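Local coordinates for oxalate--CoA ligase (Arabidopsis thaliana, PDB 5IE2), which is a plant CoA ligase of the ANL superfamily of AMP-binding enzymes, with adenosine-5'-triphosphate bound in its pocket, at residues A83-A88 / G164-H169; P334-K339 / Y403-G408. All coordinates share one frame; numbering follows the deposited sequence.

Interaction 1. Residues A83-A88 / G164-H169; sequences AAPLNA and GALFLH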
# COMPACT_ATOMS: atom_id res chain seq x y z
N ALA A 83 -13.54 -6.65 -7.70
CA ALA A 83 -12.97 -5.40 -8.26
C ALA A 83 -11.51 -5.61 -8.65
O ALA A 83 -10.76 -6.16 -7.85
CB ALA A 83 -13.07 -4.31 -7.25
N ALA A 84 -11.12 -5.17 -9.87
CA ALA A 84 -9.74 -5.25 -10.33
C ALA A 84 -9.29 -3.81 -10.67
O ALA A 84 -9.38 -3.40 -11.84
CB ALA A 84 -9.65 -6.18 -11.56
N PRO A 85 -8.84 -3.08 -9.66
CA PRO A 85 -8.34 -1.70 -9.89
C PRO A 85 -7.02 -1.76 -10.67
O PRO A 85 -6.17 -2.62 -10.41
CB PRO A 85 -8.14 -1.15 -8.48
CG PRO A 85 -8.23 -2.33 -7.55
CD PRO A 85 -8.85 -3.46 -8.24
N LEU A 86 -6.87 -0.88 -11.66
CA LEU A 86 -5.69 -0.88 -12.52
C LEU A 86 -5.10 0.53 -12.58
O LEU A 86 -5.85 1.52 -12.56
CB LEU A 86 -6.06 -1.36 -13.94
CG LEU A 86 -6.54 -2.82 -14.03
CD1 LEU A 86 -6.95 -3.13 -15.46
CD2 LEU A 86 -5.46 -3.80 -13.56
N ASN A 87 -3.78 0.61 -12.61
CA ASN A 87 -3.03 1.86 -12.75
C ASN A 87 -3.48 2.62 -13.98
O ASN A 87 -3.33 2.10 -15.07
CB ASN A 87 -1.52 1.50 -12.86
CG ASN A 87 -0.60 2.73 -12.85
OD1 ASN A 87 -1.04 3.86 -13.06
ND2 ASN A 87 0.69 2.50 -12.60
N ALA A 88 -3.96 3.85 -13.84
CA ALA A 88 -4.46 4.59 -14.99
C ALA A 88 -3.36 4.89 -16.01
O ALA A 88 -3.67 5.23 -17.16
CB ALA A 88 -5.13 5.92 -14.54
N GLY A 164 -15.13 -13.70 -3.95
CA GLY A 164 -13.99 -12.87 -4.34
C GLY A 164 -14.40 -11.41 -4.25
O GLY A 164 -15.56 -11.08 -4.47
N ALA A 165 -13.46 -10.53 -3.92
CA ALA A 165 -13.80 -9.13 -3.81
C ALA A 165 -12.75 -8.24 -4.48
O ALA A 165 -13.09 -7.15 -4.96
CB ALA A 165 -13.93 -8.73 -2.28
N LEU A 166 -11.49 -8.67 -4.47
CA LEU A 166 -10.40 -7.76 -4.93
C LEU A 166 -9.39 -8.62 -5.64
O LEU A 166 -9.11 -9.74 -5.19
CB LEU A 166 -9.79 -7.03 -3.74
CG LEU A 166 -8.52 -6.23 -4.00
CD1 LEU A 166 -8.86 -5.17 -5.05
CD2 LEU A 166 -8.02 -5.58 -2.71
N PHE A 167 -8.93 -8.18 -6.80
CA PHE A 167 -7.91 -8.92 -7.53
C PHE A 167 -6.85 -7.90 -7.88
O PHE A 167 -7.20 -6.88 -8.47
CB PHE A 167 -8.47 -9.57 -8.80
CG PHE A 167 -7.42 -10.34 -9.58
CD1 PHE A 167 -7.05 -11.61 -9.19
CD2 PHE A 167 -6.81 -9.78 -10.70
CE1 PHE A 167 -6.07 -12.32 -9.91
CE2 PHE A 167 -5.83 -10.50 -11.44
CZ PHE A 167 -5.49 -11.75 -11.06
N LEU A 168 -5.59 -8.19 -7.51
CA LEU A 168 -4.42 -7.30 -7.67
C LEU A 168 -3.25 -8.12 -8.17
O LEU A 168 -3.26 -9.35 -8.07
CB LEU A 168 -4.01 -6.64 -6.33
CG LEU A 168 -5.05 -5.69 -5.78
CD1 LEU A 168 -4.69 -5.26 -4.39
CD2 LEU A 168 -5.12 -4.50 -6.73
N HIS A 169 -2.24 -7.44 -8.71
CA HIS A 169 -0.96 -8.07 -8.98
C HIS A 169 0.06 -7.49 -8.02
O HIS A 169 -0.11 -6.38 -7.52
CB HIS A 169 -0.51 -7.84 -10.42
CG HIS A 169 -1.09 -8.82 -11.38
ND1 HIS A 169 -2.34 -8.68 -11.94
CD2 HIS A 169 -0.61 -10.01 -11.84
CE1 HIS A 169 -2.59 -9.72 -12.73
NE2 HIS A 169 -1.55 -10.54 -12.69
O HOH W 1 -6.12 -5.48 -10.64

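Interaction 2. Residues P334-K339 / Y403-G408; sequences PGSVGK and YLHLVG. With ATP (adenosine-5'-triphosphate), chain C.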
# COMPACT_ATOMS: atom_id res chain seq x y z
N PRO A 334 12.61 2.16 16.33
CA PRO A 334 13.22 2.49 15.05
C PRO A 334 13.91 1.25 14.49
O PRO A 334 14.49 0.49 15.25
CB PRO A 334 14.22 3.61 15.41
CG PRO A 334 13.68 4.18 16.72
CD PRO A 334 13.14 2.97 17.45
N GLY A 335 13.80 1.01 13.19
CA GLY A 335 14.45 -0.15 12.60
C GLY A 335 13.55 -1.41 12.65
O GLY A 335 13.90 -2.45 12.08
N SER A 336 12.41 -1.29 13.32
CA SER A 336 11.50 -2.46 13.54
C SER A 336 10.14 -2.21 12.96
O SER A 336 9.66 -1.03 12.91
CB SER A 336 11.36 -2.76 15.04
OG SER A 336 10.40 -3.79 15.26
N VAL A 337 9.47 -3.29 12.54
CA VAL A 337 8.11 -3.18 12.07
C VAL A 337 7.10 -3.78 13.09
O VAL A 337 5.94 -4.10 12.75
CB VAL A 337 7.94 -3.84 10.66
CG1 VAL A 337 8.72 -3.07 9.64
CG2 VAL A 337 8.45 -5.27 10.65
N GLY A 338 7.51 -3.86 14.35
CA GLY A 338 6.58 -4.14 15.42
C GLY A 338 6.08 -5.57 15.51
O GLY A 338 6.77 -6.50 15.13
N LYS A 339 4.84 -5.73 15.96
CA LYS A 339 4.33 -7.06 16.35
C LYS A 339 3.22 -7.49 15.43
O LYS A 339 2.48 -6.66 14.94
CB LYS A 339 3.82 -7.03 17.81
CG LYS A 339 4.92 -6.67 18.79
CD LYS A 339 4.46 -6.88 20.24
CE LYS A 339 3.42 -5.86 20.64
NZ LYS A 339 4.10 -4.60 21.03
N TYR A 403 9.16 -8.05 18.81
CA TYR A 403 9.12 -7.09 17.70
C TYR A 403 9.92 -7.63 16.51
O TYR A 403 11.02 -8.12 16.70
CB TYR A 403 9.72 -5.72 18.12
CG TYR A 403 8.81 -4.86 18.94
CD1 TYR A 403 8.48 -3.57 18.50
CD2 TYR A 403 8.30 -5.31 20.16
CE1 TYR A 403 7.63 -2.73 19.24
CE2 TYR A 403 7.45 -4.47 20.92
CZ TYR A 403 7.15 -3.19 20.47
OH TYR A 403 6.30 -2.37 21.21
N LEU A 404 9.38 -7.50 15.30
CA LEU A 404 10.03 -8.01 14.11
C LEU A 404 10.99 -6.95 13.55
O LEU A 404 10.66 -5.78 13.46
CB LEU A 404 8.97 -8.42 13.06
CG LEU A 404 9.39 -8.82 11.65
CD1 LEU A 404 10.25 -10.07 11.71
CD2 LEU A 404 8.15 -9.05 10.78
N HIS A 405 12.17 -7.42 13.15
CA HIS A 405 13.17 -6.63 12.47
C HIS A 405 13.45 -7.26 11.13
O HIS A 405 13.90 -8.39 11.09
CB HIS A 405 14.48 -6.57 13.27
CG HIS A 405 14.32 -6.00 14.64
ND1 HIS A 405 14.75 -4.73 14.97
CD2 HIS A 405 13.77 -6.52 15.77
CE1 HIS A 405 14.45 -4.48 16.23
NE2 HIS A 405 13.88 -5.56 16.75
N LEU A 406 13.21 -6.53 10.04
CA LEU A 406 13.46 -7.07 8.70
C LEU A 406 14.90 -6.88 8.23
O LEU A 406 15.52 -5.83 8.44
CB LEU A 406 12.51 -6.43 7.70
CG LEU A 406 11.05 -6.82 7.95
CD1 LEU A 406 10.19 -5.85 7.11
CD2 LEU A 406 10.73 -8.26 7.63
N VAL A 407 15.44 -7.90 7.59
CA VAL A 407 16.81 -7.86 7.08
C VAL A 407 16.73 -7.59 5.58
O VAL A 407 17.56 -6.85 5.02
CB VAL A 407 17.56 -9.20 7.39
CG1 VAL A 407 18.95 -9.20 6.82
CG2 VAL A 407 17.62 -9.40 8.88
N GLY A 408 15.74 -8.19 4.93
CA GLY A 408 15.52 -7.84 3.54
C GLY A 408 14.88 -9.00 2.78
O GLY A 408 14.69 -10.07 3.33
PG ATP C . 6.70 -8.58 -5.96
O1G ATP C . 8.18 -8.95 -5.84
O2G ATP C . 6.20 -8.62 -7.36
O3G ATP C . 5.84 -9.42 -5.02
PB ATP C . 6.53 -6.52 -3.94
O1B ATP C . 7.15 -5.14 -3.83
O2B ATP C . 7.03 -7.65 -3.11
O3B ATP C . 6.52 -7.02 -5.51
PA ATP C . 4.15 -5.62 -2.45
O1A ATP C . 3.14 -6.64 -1.97
O2A ATP C . 3.68 -4.30 -2.95
O3A ATP C . 4.93 -6.29 -3.69
O5' ATP C . 5.29 -5.46 -1.34
C5' ATP C . 5.37 -6.27 -0.14
C4' ATP C . 6.86 -6.31 0.25
O4' ATP C . 7.27 -4.99 0.68
C3' ATP C . 7.12 -7.13 1.47
O3' ATP C . 7.21 -8.51 1.10
C2' ATP C . 8.43 -6.59 1.98
O2' ATP C . 9.50 -7.06 1.14
C1' ATP C . 8.28 -5.13 1.66
N9 ATP C . 7.86 -4.33 2.84
C8 ATP C . 6.63 -3.97 3.22
N7 ATP C . 6.70 -3.21 4.35
C5 ATP C . 8.03 -3.09 4.66
C6 ATP C . 8.81 -2.40 5.72
N6 ATP C . 8.16 -1.63 6.66
N1 ATP C . 10.15 -2.52 5.66
C2 ATP C . 10.78 -3.24 4.70
N3 ATP C . 10.14 -3.90 3.70
C4 ATP C . 8.78 -3.83 3.67
O HOH W 2 12.36 -3.90 10.27
O HOH W 3 16.33 -3.47 13.17
O HOH W 4 15.78 -3.55 10.01

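Interaction 1. Residues A83-A88 / G164-H169
Ala83 O takes the N-H of Phe167 at 2.9 Å, with Leu166 CA 3.3 Å away as a weaker CA-H...O donor and the CD1 methyl of Leu166 resting against the same oxygen. Beside it Ala83 N donates to Ala165 O at 2.8 Å, well above that carbonyl's plane. Together these two backbone bonds bracket Leu166 and make a short parallel bridge, the strands 27° apart, that joins the edge strand 82-85 of one sheet to the strand pair 164-169 and 179-183 of the AMP-binding domain. The pairing goes no further: past Ala84, whose CA meets Phe167 O, proline supplies no N-H, and a water donates to both Pro85 O and Phe167 O, spanning the widening gap. On the other strand a classic beta bulge sets Ala165 and Leu166 together opposite Leu182. The bridge is buried, with helix 67-78 laying Phe73 against Ala83 and Leu166, and helix 215-227 touching Leu166 and Leu168. Leu166 holds CG anti to the backbone N (chi1 170°), which swings CD1 to the proline ring; Leu168 reaches the same ring with CD2. Both leucines cross it nearly at right angles, Leu166 CD1 lying 3.6 Å from Pro85 CD.

Interaction 2. Residues P334-K339 / Y403-G408
Ser336 turns OG anti to its own N (chi1 175°), bringing the hydroxyl to Leu404 O, while Val337, with chi1 -66°, sends CG2 over to Leu404 and CG1 to the adenine. Leu404 O is thus gripped twice: Ser336 OG donates at 2.7 Å from above the carbonyl plane, and Val337 N at 2.9 Å comes nearly along the C=O axis. The same Ser336 OG accepts from Gly338 N, an ST turn; on the same curl of the loop Gly338 O receives the N-H of Leu404 in an almost straight bond (170°). Ser336 CB lies over one face of the His405 imidazole, and the OG sits at the edge of the Tyr403 ring. Lys339 lays CG over a face of that phenol, 4.1 Å from its centroid, and the bends at chi3 and chi4 then curl the chain's end back toward the ring; the tyrosine OH is bonded to Pro331 O. Three waters on Gly335 O bridge it to His405 ND1 and to the N and O of Leu406, while His405 NE2 is hydrogen-bonded to Asp399. Val337 CG2 packs side by side with Leu404 and meets Leu406 CD1 at 4.0 Å. Val337 and Leu406 belong to the nucleotide pocket: Val337 CG1 is 3.4 Å from ATP N6, and Leu406 CD1 3.6 Å from ATP C2. The loop 334-339 leads into strand 339-340 and runs along one edge of strand 404-409, whose other edge pairs with 394-398, while Tyr312 of strand 308-314 packs on Val337, Leu404 and Leu406.

Overall arrangement
Interactions 1 and 2 lie on opposite sides of the chain's centre, their own centres 29 Å apart and their nearest atoms about 18 Å apart, and they follow one another along the sequence without overlap. The bound ATP lies between them but relates to each differently. Interaction 2 touches it directly, Val337 and Leu406 lining the adenine end of the pocket. From interaction 1 the nucleotide is about 8 Å from the side chain of Leu168, so the bridge makes no direct contact with it. The magnesium ion is at similar distances from both, about 11 Å from the side chain of Leu168 and about 12 Å from that of Leu406.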